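Local coordinates for putative thioesterase (Novosphingobium aromaticivorans, PDB 3CJY), which probably hydrolyses thioesters such as acyl-CoA, as double-hotdog thioesterases do, and binds a calcium ion, at residues 49-54 and 77-82; 86-91 and 104-109. All blocks are in the same frame, centred on the assembly; numbering follows the deposited sequence. Where two conformers were deposited one is given.

Contact 1: 49-54 and 77-82; sequences AETVGR and VEVLQS. With CA (calcium ion), chain B.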
loop_
_atom_site.group_PDB
_atom_site.type_symbol
_atom_site.label_atom_id
_atom_site.label_comp_id
_atom_site.label_asym_id
_atom_site.label_seq_id
_atom_site.Cartn_x
_atom_site.Cartn_y
_atom_site.Cartn_z
ATOM N N ALA A 49 -17.400 5.286 -2.857
ATOM C CA ALA A 49 -17.957 5.049 -4.203
ATOM C C ALA A 49 -19.401 5.558 -4.289
ATOM O O ALA A 49 -19.824 6.157 -5.287
ATOM C CB ALA A 49 -17.877 3.576 -4.553
ATOM N N GLU A 50 -20.127 5.384 -3.199
ATOM C CA GLU A 50 -21.555 5.760 -3.153
ATOM C C GLU A 50 -21.679 7.291 -3.144
ATOM O O GLU A 50 -22.572 7.886 -3.761
ATOM C CB GLU A 50 -22.193 5.105 -1.910
ATOM C CG GLU A 50 -23.551 4.433 -2.133
ATOM C CD GLU A 50 -24.691 5.347 -1.904
ATOM O OE1 GLU A 50 -24.460 6.365 -1.211
ATOM O OE2 GLU A 50 -25.807 5.055 -2.399
ATOM N N THR A 51 -20.765 7.945 -2.450
ATOM C CA THR A 51 -20.784 9.409 -2.376
ATOM C C THR A 51 -20.293 10.011 -3.675
ATOM O O THR A 51 -20.901 10.927 -4.187
ATOM C CB THR A 51 -19.897 9.908 -1.246
ATOM O OG1 THR A 51 -20.449 9.459 -0.014
ATOM C CG2 THR A 51 -19.789 11.428 -1.251
ATOM N N VAL A 52 -19.238 9.459 -4.252
ATOM C CA VAL A 52 -18.657 10.020 -5.476
ATOM C C VAL A 52 -19.364 9.575 -6.760
ATOM O O VAL A 52 -19.389 10.301 -7.749
ATOM C CB VAL A 52 -17.131 9.748 -5.539
ATOM C CG1 VAL A 52 -16.611 10.016 -6.884
ATOM C CG2 VAL A 52 -16.408 10.623 -4.507
ATOM N N GLY A 53 -19.887 8.363 -6.759
ATOM C CA GLY A 53 -20.634 7.855 -7.887
ATOM C C GLY A 53 -19.762 7.244 -8.944
ATOM O O GLY A 53 -20.118 7.220 -10.112
ATOM N N ARG A 54 -18.623 6.715 -8.522
ATOM C CA ARG A 54 -17.757 6.006 -9.438
ATOM C C ARG A 54 -16.972 4.964 -8.657
ATOM O O ARG A 54 -16.929 4.986 -7.426
ATOM C CB ARG A 54 -16.860 6.961 -10.198
ATOM C CG ARG A 54 -15.950 7.734 -9.327
ATOM C CD ARG A 54 -15.837 9.143 -9.849
ATOM N NE ARG A 54 -15.180 9.219 -11.142
ATOM C CZ ARG A 54 -15.010 10.357 -11.802
ATOM N NH1 ARG A 54 -15.474 11.493 -11.285
ATOM N NH2 ARG A 54 -14.389 10.368 -12.970
ATOM N N VAL A 77 -17.435 11.120 4.785
ATOM C CA VAL A 77 -16.720 11.249 3.513
ATOM C C VAL A 77 -16.467 12.685 3.099
ATOM O O VAL A 77 -17.384 13.509 3.099
ATOM C CB VAL A 77 -17.517 10.631 2.371
ATOM C CG1 VAL A 77 -16.706 10.627 1.072
ATOM C CG2 VAL A 77 -17.982 9.220 2.712
ATOM N N GLU A 78 -15.207 12.970 2.775
ATOM C CA GLU A 78 -14.799 14.258 2.252
ATOM C C GLU A 78 -14.253 14.056 0.850
ATOM O O GLU A 78 -13.290 13.331 0.656
ATOM C CB GLU A 78 -13.692 14.856 3.117
ATOM C CG GLU A 78 -13.146 16.173 2.594
ATOM C CD GLU A 78 -11.970 16.697 3.430
ATOM O OE1 GLU A 78 -11.270 15.893 4.080
ATOM O OE2 GLU A 78 -11.721 17.922 3.412
ATOM N N VAL A 79 -14.826 14.759 -0.117
ATOM C CA VAL A 79 -14.358 14.682 -1.481
ATOM C C VAL A 79 -13.331 15.800 -1.687
ATOM O O VAL A 79 -13.633 17.000 -1.580
ATOM C CB VAL A 79 -15.529 14.785 -2.493
ATOM C CG1 VAL A 79 -14.997 14.685 -3.897
ATOM C CG2 VAL A 79 -16.580 13.705 -2.200
ATOM N N LEU A 80 -12.106 15.404 -1.965
ATOM C CA LEU A 80 -11.012 16.356 -2.157
ATOM C C LEU A 80 -11.006 16.850 -3.609
ATOM O O LEU A 80 -10.564 17.954 -3.898
ATOM C CB LEU A 80 -9.664 15.731 -1.817
ATOM C CG LEU A 80 -9.499 15.141 -0.435
ATOM C CD1 LEU A 80 -8.087 14.558 -0.278
ATOM C CD2 LEU A 80 -9.778 16.167 0.677
ATOM N N GLN A 81 -11.545 16.042 -4.501
ATOM C CA GLN A 81 -11.641 16.406 -5.928
ATOM C C GLN A 81 -12.448 15.416 -6.746
ATOM O O GLN A 81 -12.433 14.224 -6.484
ATOM C CB GLN A 81 -10.258 16.544 -6.547
ATOM C CG GLN A 81 -9.501 15.253 -6.578
ATOM C CD GLN A 81 -8.272 15.341 -7.443
ATOM O OE1 GLN A 81 -8.328 15.861 -8.560
ATOM N NE2 GLN A 81 -7.156 14.807 -6.949
ATOM N N SER A 82 -13.184 15.942 -7.723
ATOM C CA SER A 82 -13.978 15.106 -8.610
ATOM C C SER A 82 -14.088 15.669 -10.021
ATOM O O SER A 82 -15.011 16.426 -10.342
ATOM C CB SER A 82 -15.375 14.897 -8.044
ATOM O OG SER A 82 -16.039 13.847 -8.747
HETATM CA CA CA B . -22.530 12.594 -4.306
HETATM O O HOH W 1 -20.806 14.112 -4.282
#
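Thr-51, in the last turn of a helix, holds a calcium ion with its backbone carbonyl while its side chain meets Val-77 and Val-79. The metal sits 2.3 Å from Thr-51 O and takes a water at the same distance; Asp-14 OD1 is a further ligand. On the strand side the methyl does the packing: with CG2 anti to the backbone N (OG1 at chi1 -65°), it reaches into the notch between Val-77 CG1, 3.9 Å away, and Val-79 CG2. The hydroxyl lies alongside Val-77 CG2, yet its polar needs are met by Tyr-17 OH and by Val-47 O one turn back. Next along, Val-52 CG2 meets Val-79 CG2 at 3.9 Å, so that one valine methyl serves both helix residues. Beyond Gly-53, the first residue to leave helical angles, with positive phi, Arg-54 reaches across towards Ser-82. Its NH1 makes a 3.5 Å contact with Ser-82 OG, which lies at the guanidinium edge near its plane; NH1 hydrogen-bonds to Gly-83 O. The strand itself turns a corner at Leu-80, where Leu-80 and Gln-81 both face Gln-88 in a classic beta bulge. The contact thus lays the C-terminal end of helix 37-52 against the residues of strands 72-79 and 81-82 that face the helix, with strand 87-95 next in the sheet and touched by Val-52, Arg-54 and Ser-82.

Contact 2: 86-91 and 104-109; sequences LAQARV and GISLGM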
loop_
_atom_site.group_PDB
_atom_site.type_symbol
_atom_site.label_atom_id
_atom_site.label_comp_id
_atom_site.label_asym_id
_atom_site.label_seq_id
_atom_site.Cartn_x
_atom_site.Cartn_y
_atom_site.Cartn_z
ATOM N N LEU A 86 -10.745 11.517 -12.693
ATOM C CA LEU A 86 -10.416 11.021 -11.352
ATOM C C LEU A 86 -11.106 11.758 -10.208
ATOM O O LEU A 86 -11.416 12.947 -10.283
ATOM C CB LEU A 86 -8.868 11.146 -11.234
ATOM C CG LEU A 86 -7.927 10.839 -10.067
ATOM C CD1 LEU A 86 -7.739 12.034 -9.179
ATOM C CD2 LEU A 86 -8.329 9.604 -9.283
ATOM N N ALA A 87 -11.396 11.009 -9.156
ATOM C CA ALA A 87 -11.903 11.586 -7.938
ATOM C C ALA A 87 -11.082 11.052 -6.771
ATOM O O ALA A 87 -10.522 9.936 -6.817
ATOM C CB ALA A 87 -13.388 11.285 -7.754
ATOM N N GLN A 88 -10.964 11.900 -5.768
ATOM C CA GLN A 88 -10.299 11.531 -4.526
ATOM C C GLN A 88 -11.108 11.926 -3.336
ATOM O O GLN A 88 -11.747 12.983 -3.314
ATOM C CB GLN A 88 -8.933 12.122 -4.459
ATOM C CG GLN A 88 -8.101 11.503 -5.549
ATOM C CD GLN A 88 -6.717 11.919 -5.436
ATOM O OE1 GLN A 88 -6.504 13.090 -5.172
ATOM N NE2 GLN A 88 -5.736 10.987 -5.604
ATOM N N ALA A 89 -11.104 11.041 -2.353
ATOM C CA ALA A 89 -11.877 11.257 -1.131
ATOM C C ALA A 89 -11.098 10.775 0.068
ATOM O O ALA A 89 -10.124 10.044 -0.072
ATOM C CB ALA A 89 -13.153 10.461 -1.193
ATOM N N ARG A 90 -11.516 11.279 1.218
ATOM C CA ARG A 90 -11.066 10.801 2.511
ATOM C C ARG A 90 -12.294 10.347 3.308
ATOM O O ARG A 90 -13.341 10.989 3.255
ATOM C CB ARG A 90 -10.369 11.902 3.273
ATOM C CG ARG A 90 -9.064 12.272 2.674
ATOM C CD ARG A 90 -8.208 13.004 3.698
ATOM N NE ARG A 90 -8.785 14.290 4.008
ATOM C CZ ARG A 90 -8.049 15.327 4.396
ATOM N NH1 ARG A 90 -6.725 15.202 4.492
ATOM N NH2 ARG A 90 -8.630 16.493 4.647
ATOM N N VAL A 91 -12.137 9.270 4.050
ATOM C CA VAL A 91 -13.181 8.704 4.874
ATOM C C VAL A 91 -12.685 8.477 6.278
ATOM O O VAL A 91 -11.734 7.779 6.498
ATOM C CB VAL A 91 -13.726 7.357 4.347
ATOM C CG1 VAL A 91 -14.868 6.859 5.265
ATOM C CG2 VAL A 91 -14.202 7.473 2.869
ATOM N N GLY A 104 -7.682 7.312 2.659
ATOM C CA GLY A 104 -7.570 8.046 1.393
ATOM C C GLY A 104 -7.877 7.078 0.272
ATOM O O GLY A 104 -7.346 5.979 0.221
ATOM N N ILE A 105 -8.775 7.478 -0.592
ATOM C CA ILE A 105 -9.308 6.654 -1.667
ATOM C C ILE A 105 -9.365 7.407 -3.000
ATOM O O ILE A 105 -9.733 8.594 -3.051
ATOM C CB ILE A 105 -10.760 6.215 -1.294
ATOM C CG1 ILE A 105 -10.770 5.461 0.051
ATOM C CG2 ILE A 105 -11.392 5.350 -2.410
ATOM C CD1 ILE A 105 -12.112 5.152 0.592
ATOM N N SER A 106 -8.926 6.726 -4.056
ATOM C CA SER A 106 -8.984 7.244 -5.423
ATOM C C SER A 106 -10.064 6.468 -6.149
ATOM O O SER A 106 -10.172 5.260 -5.994
ATOM C CB SER A 106 -7.678 7.023 -6.196
ATOM O OG SER A 106 -6.617 7.628 -5.523
ATOM N N LEU A 107 -10.836 7.206 -6.940
ATOM C CA LEU A 107 -11.972 6.662 -7.685
ATOM C C LEU A 107 -11.926 7.124 -9.120
ATOM O O LEU A 107 -11.462 8.204 -9.408
ATOM C CB LEU A 107 -13.299 7.063 -7.034
ATOM C CG LEU A 107 -13.389 6.754 -5.537
ATOM C CD1 LEU A 107 -13.052 8.020 -4.720
ATOM C CD2 LEU A 107 -14.769 6.232 -5.158
ATOM N N GLY A 108 -12.380 6.262 -10.008
ATOM C CA GLY A 108 -12.420 6.610 -11.417
ATOM C C GLY A 108 -12.574 5.405 -12.294
ATOM O O GLY A 108 -12.388 4.252 -11.877
HETATM N N MSE A 109 -12.894 5.698 -13.537
HETATM C CA MSE A 109 -13.079 4.664 -14.511
HETATM C C MSE A 109 -13.137 5.392 -15.840
HETATM O O MSE A 109 -14.054 6.171 -16.097
HETATM C CB MSE A 109 -14.361 3.881 -14.205
HETATM C CG MSE A 109 -14.454 2.599 -15.018
HETATM SE SE MSE A 109 -16.201 1.664 -14.960
HETATM C CE MSE A 109 -17.341 3.233 -15.319
#
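Leu-107 and Ala-87 face each other as a hydrogen-bonded antiparallel pair, and the small alanine leaves room for the large leucine. Leu-107 CD1 leans across the strand boundary, 3.8 Å from Ala-87 O, and comes 4.3 Å from Ala-89 CB, so the leucine fills the shallow dip between two alanines on this face. Ile-105 is the second bump. Its CG1 arm stands beside the backbone N (chi1 -57°) and extends to put CD1 against Val-91 CG2 at 3.9 Å, the two branched chains meeting at a slant. The result is a low strand of alanines beside a high strand of Ile-105 and Leu-107.

The other face is more polar. Gln-88 stands opposite Ser-106 as a non-hydrogen-bonded pair, its NE2 weakly bonded (3.5 Å) to Ser-106 OG and also hydrogen-bonded to Phe-63 O of the second subunit; Gln-58 is the serine's stronger partner, and Gln-88 OE1 bonds to Gln-81. Gly-104, opposite Arg-90, adds no bulk here. At the open end of the hairpin Leu-86 swings CD2 over the backbone to 3.4 Å from Leu-107 O, close to Ser-106 CB.

Ala-87 N to Leu-107 O and Leu-107 N to Ala-87 O are both 2.8 Å; Ala-89 N to Ile-105 O and Ile-105 N to Ala-89 O are both 2.9 Å, all nearly straight (165-166°).

This hairpin of strands 87-95 and 98-107 lies between strand 72-79 and strand 56-63 in the N-terminal hotdog sheet. Helix 37-52 covers the alanine face, with Val-52 on Ala-87 and Leu-45 and Ala-48 on Ile-105, while Leu-205 of the second subunit packs on Gln-88 and Ser-106.

Contacts 1 and 2 are neighbours in the N-terminal hotdog domain, their centres about 6 Å apart; strand 87-95, part of contact 2, is the sheet neighbour of the strands 72-79 and 81-82 of contact 1. A salt bridge of 2.8 Å from Glu-78 OE1 to Arg-90 NH2 crosses from one to the other on the side turned from helix 37-52. On the helix side, Arg-54 O packs 3.4 Å from Leu-107 CD2. The calcium belongs to contact 1 alone; in contact 2 the side chain of Ala-87 lies about 10 Å from the ion, and that of Ala-89 about 7 Å from the side chain of Thr-51.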